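Local coordinates for cytosol aminopeptidase (Coxiella burnetii, PDB 3IJ3), which probably removes N-terminal amino acids from peptides as a manganese-dependent aminopeptidase of the M17 family, at residues 131-143 against 166-180. Sequence-based numbering, arbitrary orientation.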
ATOM      1  N   LEU A 131     -30.963 -24.435 -25.206  1.00 12.62           N
ATOM      2  CA  LEU A 131     -29.751 -23.612 -25.324  1.00 11.94           C
ATOM      3  C   LEU A 131     -28.846 -23.734 -24.079  1.00 12.03           C
ATOM      4  O   LEU A 131     -27.635 -23.954 -24.209  1.00 12.21           O
ATOM      5  CB  LEU A 131     -30.132 -22.146 -25.569  1.00 12.62           C
ATOM      6  CG  LEU A 131     -28.972 -21.160 -25.660  1.00 12.50           C
ATOM      7  CD1 LEU A 131     -28.054 -21.522 -26.833  1.00 13.31           C
ATOM      8  CD2 LEU A 131     -29.526 -19.734 -25.779  1.00 14.47           C
ATOM      9  N   ALA A 132     -29.440 -23.666 -22.886  1.00 11.37           N
ATOM     10  CA  ALA A 132     -28.680 -23.782 -21.628  1.00 10.45           C
ATOM     11  C   ALA A 132     -27.900 -25.072 -21.599  1.00 11.52           C
ATOM     12  O   ALA A 132     -26.748 -25.086 -21.161  1.00 10.84           O
ATOM     13  CB  ALA A 132     -29.609 -23.683 -20.405  1.00 10.38           C
ATOM     14  N   PHE A 133     -28.513 -26.169 -22.056  1.00 10.88           N
ATOM     15  CA  PHE A 133     -27.787 -27.434 -22.121  1.00 11.04           C
ATOM     16  C   PHE A 133     -26.490 -27.282 -22.923  1.00 12.27           C
ATOM     17  O   PHE A 133     -25.404 -27.725 -22.486  1.00 12.67           O
ATOM     18  CB  PHE A 133     -28.641 -28.538 -22.754  1.00 10.56           C
ATOM     19  CG  PHE A 133     -27.901 -29.839 -22.893  1.00 10.85           C
ATOM     20  CD1 PHE A 133     -27.847 -30.724 -21.827  1.00 17.80           C
ATOM     21  CD2 PHE A 133     -27.216 -30.148 -24.046  1.00 14.29           C
ATOM     22  CE1 PHE A 133     -27.131 -31.903 -21.935  1.00 17.25           C
ATOM     23  CE2 PHE A 133     -26.505 -31.329 -24.149  1.00 14.61           C
ATOM     24  CZ  PHE A 133     -26.465 -32.194 -23.094  1.00 16.24           C
ATOM     25  N   GLY A 134     -26.612 -26.678 -24.106  1.00 11.69           N
ATOM     26  CA  GLY A 134     -25.472 -26.457 -24.976  1.00 12.09           C
ATOM     27  C   GLY A 134     -24.419 -25.547 -24.337  1.00 11.95           C
ATOM     28  O   GLY A 134     -23.231 -25.843 -24.397  1.00 12.44           O
ATOM     29  N   LEU A 135     -24.865 -24.469 -23.703  1.00 12.81           N
ATOM     30  CA  LEU A 135     -23.946 -23.522 -23.040  1.00 13.24           C
ATOM     31  C   LEU A 135     -23.135 -24.174 -21.932  1.00 13.92           C
ATOM     32  O   LEU A 135     -21.956 -23.848 -21.736  1.00 13.02           O
ATOM     33  CB  LEU A 135     -24.695 -22.308 -22.512  1.00 13.94           C
ATOM     34  CG  LEU A 135     -25.292 -21.425 -23.616  1.00 17.58           C
ATOM     35  CD1 LEU A 135     -26.020 -20.238 -23.028  1.00 18.74           C
ATOM     36  CD2 LEU A 135     -24.199 -20.961 -24.605  1.00 18.85           C
ATOM     37  N   GLY A 136     -23.749 -25.118 -21.218  1.00 12.28           N
ATOM     38  CA  GLY A 136     -23.056 -25.841 -20.180  1.00 13.47           C
ATOM     39  C   GLY A 136     -22.145 -26.938 -20.683  1.00 12.75           C
ATOM     40  O   GLY A 136     -21.418 -27.530 -19.886  1.00 15.86           O
ATOM     41  N   SER A 137     -22.195 -27.236 -21.983  1.00 11.62           N
ATOM     42  CA  SER A 137     -21.328 -28.254 -22.601  1.00 11.02           C
ATOM     43  C   SER A 137     -20.002 -27.663 -23.135  1.00 11.53           C
ATOM     44  O   SER A 137     -19.132 -28.372 -23.649  1.00 10.34           O
ATOM     45  CB  SER A 137     -22.077 -28.966 -23.736  1.00 13.29           C
ATOM     46  OG  SER A 137     -23.241 -29.600 -23.223  1.00 16.65           O
ATOM     47  N   TYR A 138     -19.872 -26.343 -23.020  1.00 11.35           N
ATOM     48  CA  TYR A 138     -18.702 -25.632 -23.498  1.00 11.60           C
ATOM     49  C   TYR A 138     -17.404 -25.954 -22.750  1.00 12.43           C
ATOM     50  O   TYR A 138     -17.361 -25.950 -21.508  1.00 11.95           O
ATOM     51  CB  TYR A 138     -18.963 -24.115 -23.395  1.00 10.88           C
ATOM     52  CG  TYR A 138     -17.810 -23.248 -23.863  1.00  9.63           C
ATOM     53  CD1 TYR A 138     -17.679 -22.878 -25.194  1.00 10.73           C
ATOM     54  CD2 TYR A 138     -16.862 -22.779 -22.960  1.00 10.22           C
ATOM     55  CE1 TYR A 138     -16.614 -22.097 -25.626  1.00  9.66           C
ATOM     56  CE2 TYR A 138     -15.807 -21.989 -23.364  1.00  8.95           C
ATOM     57  CZ  TYR A 138     -15.671 -21.642 -24.704  1.00  9.55           C
ATOM     58  OH  TYR A 138     -14.603 -20.846 -25.086  1.00  8.60           O
ATOM     59  N   GLN A 139     -16.360 -26.207 -23.538  1.00 12.24           N
ATOM     60  CA  GLN A 139     -15.019 -26.449 -23.041  1.00 13.36           C
ATOM     61  C   GLN A 139     -14.025 -25.731 -23.956  1.00 14.93           C
ATOM     62  O   GLN A 139     -14.036 -25.935 -25.176  1.00 19.30           O
ATOM     63  CB  GLN A 139     -14.731 -27.954 -23.020  1.00 15.31           C
ATOM     64  CG  GLN A 139     -15.565 -28.701 -22.010  1.00 16.63           C
ATOM     65  CD  GLN A 139     -15.128 -30.159 -21.871  1.00 25.54           C
ATOM     66  OE1 GLN A 139     -15.268 -30.942 -22.786  1.00 28.35           O
ATOM     67  NE2 GLN A 139     -14.612 -30.509 -20.709  1.00 29.26           N
ATOM     68  N   PHE A 140     -13.221 -24.837 -23.403  1.00 12.76           N
ATOM     69  CA  PHE A 140     -12.198 -24.139 -24.207  1.00 11.79           C
ATOM     70  C   PHE A 140     -10.986 -25.094 -24.240  1.00 12.85           C
ATOM     71  O   PHE A 140     -10.314 -25.263 -23.227  1.00 11.66           O
ATOM     72  CB  PHE A 140     -11.865 -22.817 -23.572  1.00 11.18           C
ATOM     73  CG  PHE A 140     -10.922 -21.989 -24.380  1.00  9.07           C
ATOM     74  CD1 PHE A 140     -11.297 -21.521 -25.637  1.00 10.11           C
ATOM     75  CD2 PHE A 140      -9.681 -21.637 -23.871  1.00  9.75           C
ATOM     76  CE1 PHE A 140     -10.442 -20.748 -26.399  1.00 11.73           C
ATOM     77  CE2 PHE A 140      -8.813 -20.845 -24.614  1.00  9.23           C
ATOM     78  CZ  PHE A 140      -9.185 -20.407 -25.887  1.00  8.86           C
ATOM     79  N   ASN A 141     -10.705 -25.683 -25.401  0.50 13.14           N
ATOM     80  CA  ASN A 141      -9.637 -26.702 -25.515  0.50 13.30           C
ATOM     81  C   ASN A 141      -8.480 -26.391 -26.458  0.50 12.71           C
ATOM     82  O   ASN A 141      -7.757 -27.303 -26.895  0.50 13.32           O
ATOM     83  CB  ASN A 141     -10.269 -28.032 -25.922  0.50 14.46           C
ATOM     84  CG  ASN A 141     -10.941 -27.969 -27.286  0.50 16.72           C
ATOM     85  OD1 ASN A 141     -11.068 -26.897 -27.880  0.50 16.41           O
ATOM     86  ND2 ASN A 141     -11.373 -29.128 -27.787  0.50 21.24           N
ATOM     87  N   ALA A 142      -8.277 -25.118 -26.756  1.00 11.27           N
ATOM     88  CA  ALA A 142      -7.198 -24.717 -27.642  1.00 11.91           C
ATOM     89  C   ALA A 142      -5.791 -24.939 -27.063  1.00 11.21           C
ATOM     90  O   ALA A 142      -4.831 -25.025 -27.821  1.00 10.74           O
ATOM     91  CB  ALA A 142      -7.371 -23.266 -28.058  1.00 12.01           C
ATOM     92  N   TYR A 143      -5.673 -25.038 -25.741  1.00  8.68           N
ATOM     93  CA  TYR A 143      -4.365 -25.167 -25.096  1.00  8.34           C
ATOM     94  C   TYR A 143      -4.184 -26.393 -24.225  1.00  9.59           C
ATOM     95  O   TYR A 143      -3.102 -26.593 -23.686  1.00  9.18           O
ATOM     96  CB  TYR A 143      -4.054 -23.891 -24.290  1.00  9.12           C
ATOM     97  CG  TYR A 143      -4.056 -22.687 -25.168  1.00  7.46           C
ATOM     98  CD1 TYR A 143      -2.897 -22.282 -25.813  1.00  7.53           C
ATOM     99  CD2 TYR A 143      -5.228 -22.011 -25.432  1.00  7.56           C
ATOM    100  CE1 TYR A 143      -2.900 -21.193 -26.657  1.00  6.02           C
ATOM    101  CE2 TYR A 143      -5.233 -20.926 -26.268  1.00  8.27           C
ATOM    102  CZ  TYR A 143      -4.072 -20.541 -26.888  1.00  6.99           C
ATOM    103  OH  TYR A 143      -4.061 -19.465 -27.726  1.00  6.87           O
ATOM    104  N   TRP A 166     -27.658 -19.018 -31.729  1.00  7.39           N
ATOM    105  CA  TRP A 166     -27.229 -18.484 -30.443  1.00  7.19           C
ATOM    106  C   TRP A 166     -26.028 -19.208 -29.847  1.00  7.94           C
ATOM    107  O   TRP A 166     -25.126 -18.559 -29.335  1.00  7.47           O
ATOM    108  CB  TRP A 166     -28.371 -18.435 -29.402  1.00  8.29           C
ATOM    109  CG  TRP A 166     -29.185 -17.200 -29.496  1.00  7.86           C
ATOM    110  CD1 TRP A 166     -30.496 -17.100 -29.836  1.00 13.06           C
ATOM    111  CD2 TRP A 166     -28.724 -15.860 -29.267  1.00  9.04           C
ATOM    112  NE1 TRP A 166     -30.889 -15.783 -29.828  1.00 12.11           N
ATOM    113  CE2 TRP A 166     -29.816 -15.004 -29.477  1.00  9.77           C
ATOM    114  CE3 TRP A 166     -27.497 -15.312 -28.900  1.00 11.31           C
ATOM    115  CZ2 TRP A 166     -29.712 -13.622 -29.339  1.00 12.30           C
ATOM    116  CZ3 TRP A 166     -27.386 -13.940 -28.769  1.00 10.36           C
ATOM    117  CH2 TRP A 166     -28.491 -13.111 -28.981  1.00 11.97           C
ATOM    118  N   LEU A 167     -26.030 -20.536 -29.898  1.00  8.10           N
ATOM    119  CA  LEU A 167     -24.957 -21.315 -29.307  1.00  9.51           C
ATOM    120  C   LEU A 167     -23.633 -21.023 -29.987  1.00  9.06           C
ATOM    121  O   LEU A 167     -22.627 -20.759 -29.317  1.00  8.70           O
ATOM    122  CB  LEU A 167     -25.258 -22.807 -29.396  1.00 11.52           C
ATOM    123  CG  LEU A 167     -24.158 -23.708 -28.807  1.00 16.55           C
ATOM    124  CD1 LEU A 167     -24.601 -24.318 -27.534  1.00 19.32           C
ATOM    125  CD2 LEU A 167     -23.841 -24.828 -29.786  1.00 24.58           C
ATOM    126  N   THR A 168     -23.631 -21.043 -31.326  1.00  8.72           N
ATOM    127  CA  THR A 168     -22.415 -20.789 -32.072  1.00  9.43           C
ATOM    128  C   THR A 168     -21.906 -19.369 -31.857  1.00  8.19           C
ATOM    129  O   THR A 168     -20.703 -19.142 -31.768  1.00  8.56           O
ATOM    130  CB  THR A 168     -22.558 -21.106 -33.567  1.00  9.91           C
ATOM    131  OG1 THR A 168     -23.566 -20.271 -34.168  1.00 10.85           O
ATOM    132  CG2 THR A 168     -22.879 -22.621 -33.760  1.00 11.91           C
ATOM    133  N   THR A 169     -22.823 -18.419 -31.716  1.00  8.28           N
ATOM    134  CA  THR A 169     -22.436 -17.020 -31.496  1.00  6.82           C
ATOM    135  C   THR A 169     -21.864 -16.852 -30.075  1.00  6.38           C
ATOM    136  O   THR A 169     -20.854 -16.181 -29.885  1.00  7.40           O
ATOM    137  CB  THR A 169     -23.643 -16.098 -31.701  1.00  7.21           C
ATOM    138  OG1 THR A 169     -24.085 -16.199 -33.081  1.00 10.61           O
ATOM    139  CG2 THR A 169     -23.285 -14.663 -31.357  1.00  8.79           C
ATOM    140  N   ILE A 170     -22.508 -17.455 -29.081  1.00  6.93           N
ATOM    141  CA  ILE A 170     -22.000 -17.359 -27.696  1.00  7.07           C
ATOM    142  C   ILE A 170     -20.655 -18.083 -27.579  1.00  6.43           C
ATOM    143  O   ILE A 170     -19.759 -17.589 -26.885  1.00  7.06           O
ATOM    144  CB  ILE A 170     -23.037 -17.834 -26.661  1.00  6.72           C
ATOM    145  CG1 ILE A 170     -24.248 -16.880 -26.686  1.00  6.97           C
ATOM    146  CG2 ILE A 170     -22.388 -17.945 -25.249  1.00  8.18           C
ATOM    147  CD1 ILE A 170     -25.485 -17.405 -25.970  1.00 10.60           C
ATOM    148  N   TYR A 171     -20.525 -19.239 -28.222  1.00  8.33           N
ATOM    149  CA  TYR A 171     -19.247 -19.955 -28.252  1.00  8.18           C
ATOM    150  C   TYR A 171     -18.133 -19.091 -28.859  1.00  8.26           C
ATOM    151  O   TYR A 171     -16.975 -19.104 -28.381  1.00  8.30           O
ATOM    152  CB  TYR A 171     -19.374 -21.259 -29.010  1.00  7.84           C
ATOM    153  CG  TYR A 171     -19.851 -22.457 -28.181  1.00  8.94           C
ATOM    154  CD1 TYR A 171     -20.789 -22.326 -27.158  1.00 11.13           C
ATOM    155  CD2 TYR A 171     -19.411 -23.728 -28.497  1.00 13.31           C
ATOM    156  CE1 TYR A 171     -21.245 -23.463 -26.435  1.00  9.54           C
ATOM    157  CE2 TYR A 171     -19.852 -24.840 -27.799  1.00 12.83           C
ATOM    158  CZ  TYR A 171     -20.757 -24.705 -26.766  1.00 11.25           C
ATOM    159  OH  TYR A 171     -21.176 -25.870 -26.110  1.00 12.19           O
ATOM    160  N   LEU A 172     -18.460 -18.361 -29.926  1.00  8.72           N
ATOM    161  CA  LEU A 172     -17.494 -17.474 -30.562  1.00  9.03           C
ATOM    162  C   LEU A 172     -17.029 -16.404 -29.563  1.00  9.21           C
ATOM    163  O   LEU A 172     -15.834 -16.138 -29.433  1.00  9.11           O
ATOM    164  CB  LEU A 172     -18.082 -16.815 -31.807  1.00  8.68           C
ATOM    165  CG  LEU A 172     -17.236 -15.747 -32.484  1.00  9.97           C
ATOM    166  CD1 LEU A 172     -15.909 -16.361 -32.982  1.00 11.02           C
ATOM    167  CD2 LEU A 172     -18.043 -15.137 -33.670  1.00 13.53           C
ATOM    168  N   ILE A 173     -17.988 -15.762 -28.884  1.00  7.36           N
ATOM    169  CA  ILE A 173     -17.677 -14.725 -27.889  1.00  7.88           C
ATOM    170  C   ILE A 173     -16.786 -15.289 -26.789  1.00  7.69           C
ATOM    171  O   ILE A 173     -15.759 -14.688 -26.433  1.00  6.92           O
ATOM    172  CB  ILE A 173     -18.974 -14.117 -27.304  1.00  7.11           C
ATOM    173  CG1 ILE A 173     -19.696 -13.318 -28.385  1.00  7.62           C
ATOM    174  CG2 ILE A 173     -18.686 -13.197 -26.104  1.00  7.66           C
ATOM    175  CD1 ILE A 173     -21.095 -12.862 -28.014  1.00  7.88           C
ATOM    176  N   ARG A 174     -17.176 -16.448 -26.257  1.00  7.55           N
ATOM    177  CA  ARG A 174     -16.392 -17.105 -25.216  1.00  8.10           C
ATOM    178  C   ARG A 174     -14.997 -17.424 -25.705  1.00  7.98           C
ATOM    179  O   ARG A 174     -14.032 -17.179 -24.990  1.00  7.51           O
ATOM    180  CB  ARG A 174     -17.092 -18.367 -24.722  1.00  8.54           C
ATOM    181  CG  ARG A 174     -18.333 -18.094 -23.875  1.00  7.36           C
ATOM    182  CD  ARG A 174     -19.034 -19.399 -23.563  1.00  9.91           C
ATOM    183  NE  ARG A 174     -20.129 -19.239 -22.609  1.00  9.04           N
ATOM    184  CZ  ARG A 174     -20.821 -20.254 -22.094  1.00  9.55           C
ATOM    185  NH1 ARG A 174     -20.578 -21.496 -22.491  1.00 10.64           N
ATOM    186  NH2 ARG A 174     -21.793 -20.026 -21.215  1.00 10.73           N
ATOM    187  N   ASP A 175     -14.887 -17.960 -26.926  1.00  8.27           N
ATOM    188  CA  ASP A 175     -13.584 -18.323 -27.505  1.00  8.19           C
ATOM    189  C   ASP A 175     -12.667 -17.108 -27.673  1.00  7.52           C
ATOM    190  O   ASP A 175     -11.488 -17.165 -27.299  1.00  7.53           O
ATOM    191  CB  ASP A 175     -13.726 -19.033 -28.878  1.00  8.31           C
ATOM    192  CG  ASP A 175     -14.219 -20.488 -28.783  1.00 11.42           C
ATOM    193  OD1 ASP A 175     -14.225 -21.094 -27.694  1.00 11.02           O
ATOM    194  OD2 ASP A 175     -14.568 -21.047 -29.856  1.00 12.00           O
ATOM    195  N   LEU A 176     -13.199 -16.008 -28.219  1.00  6.79           N
ATOM    196  CA  LEU A 176     -12.388 -14.820 -28.432  1.00  7.49           C
ATOM    197  C   LEU A 176     -11.873 -14.262 -27.099  1.00  6.65           C
ATOM    198  O   LEU A 176     -10.710 -13.906 -26.974  1.00  7.76           O
ATOM    199  CB  LEU A 176     -13.181 -13.754 -29.197  1.00  7.23           C
ATOM    200  CG  LEU A 176     -13.518 -14.120 -30.648  1.00  9.24           C
ATOM    201  CD1 LEU A 176     -14.487 -13.048 -31.268  1.00  8.90           C
ATOM    202  CD2 LEU A 176     -12.249 -14.272 -31.500  1.00 11.98           C
ATOM    203  N   ILE A 177     -12.752 -14.173 -26.106  1.00  5.91           N
ATOM    204  CA  ILE A 177     -12.358 -13.663 -24.781  1.00  6.37           C
ATOM    205  C   ILE A 177     -11.345 -14.597 -24.114  1.00  7.28           C
ATOM    206  O   ILE A 177     -10.329 -14.142 -23.577  1.00  7.46           O
ATOM    207  CB  ILE A 177     -13.587 -13.434 -23.883  1.00  5.96           C
ATOM    208  CG1 ILE A 177     -14.421 -12.284 -24.443  1.00  8.11           C
ATOM    209  CG2 ILE A 177     -13.164 -13.110 -22.399  1.00  7.57           C
ATOM    210  CD1 ILE A 177     -15.811 -12.179 -23.841  1.00  7.35           C
ATOM    211  N   ASN A 178     -11.617 -15.895 -24.170  1.00  6.69           N
ATOM    212  CA  ASN A 178     -10.711 -16.886 -23.571  1.00  7.04           C
ATOM    213  C   ASN A 178      -9.320 -16.986 -24.217  1.00  7.90           C
ATOM    214  O   ASN A 178      -8.362 -17.433 -23.574  1.00  7.33           O
ATOM    215  CB  ASN A 178     -11.365 -18.272 -23.568  1.00  5.43           C
ATOM    216  CG  ASN A 178     -12.430 -18.432 -22.499  1.00  8.65           C
ATOM    217  OD1 ASN A 178     -12.335 -17.833 -21.426  1.00  8.51           O
ATOM    218  ND2 ASN A 178     -13.372 -19.334 -22.731  1.00  8.10           N
ATOM    219  N   THR A 179      -9.203 -16.625 -25.490  1.00  6.66           N
ATOM    220  CA  THR A 179      -7.899 -16.765 -26.163  1.00  6.16           C
ATOM    221  C   THR A 179      -6.899 -15.814 -25.532  1.00  6.14           C
ATOM    222  O   THR A 179      -7.143 -14.613 -25.426  1.00  5.73           O
ATOM    223  CB  THR A 179      -8.010 -16.489 -27.668  1.00  7.08           C
ATOM    224  OG1 THR A 179      -8.970 -17.385 -28.241  1.00  6.24           O
ATOM    225  CG2 THR A 179      -6.624 -16.698 -28.374  1.00  6.32           C
ATOM    226  N   PRO A 180      -5.772 -16.343 -25.087  1.00  5.81           N
ATOM    227  CA  PRO A 180      -4.731 -15.477 -24.533  1.00  7.63           C
ATOM    228  C   PRO A 180      -4.394 -14.322 -25.459  1.00  6.75           C
ATOM    229  O   PRO A 180      -4.379 -14.490 -26.702  1.00  6.25           O
ATOM    230  CB  PRO A 180      -3.531 -16.415 -24.446  1.00  7.09           C
ATOM    231  CG  PRO A 180      -4.106 -17.724 -24.249  1.00  6.58           C
ATOM    232  CD  PRO A 180      -5.377 -17.758 -25.059  1.00  7.41           C
TER
HETATM  233  O   HOH W   1     -13.863 -23.772 -27.557  1.00 18.61           O
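Tyr138 wedges between Tyr171 and Arg174 at the tightly packed middle of the contact. Its CD1 stands over the centre of the Tyr171 face, an edge-to-face pair with planes at 78°, placed there by a chi1 of 180° that carries the ring away from its own backbone N; Arg174 CD sits over the Tyr138 face, 3.9 Å from the ring centroid. Two bonds grip the phenol: Tyr138 OH donates to Asp175 OD1 (2.6 Å), on the anti side of the carboxylate, and accepts from Asn178 ND2 (3.1 Å), whose OD1 is bonded to Gly465 N. Arg174, extended from CG to NE, gives NH1 to Leu135 O (2.8 Å, 167° at the hydrogen) and NH2 to Glu466. Tyr171 OH donates a hydrogen bond to Gly134 O, from the face opposite to Ser137 N. Helix 157-178 packs against the last part of helix 123-135 and the following loop, joining the N-terminal part of this M17 aminopeptidase to the catalytic part. Leu167 CD1 presses on Gly134 CA at 3.4 Å, whereas partly exposed Leu131 touches Trp166 CB more loosely, at 4.0 Å from CD2. A water bridges Asp175 OD1 and Gln139 O. Farther on, Asn178 CB makes a CH-pi contact over the Phe140 ring; Tyr143, its OH bonded to Asp183, and Pro180, in off-centre CH-pi contact, also pack on Val317 and Gly315 of a neighbouring subunit.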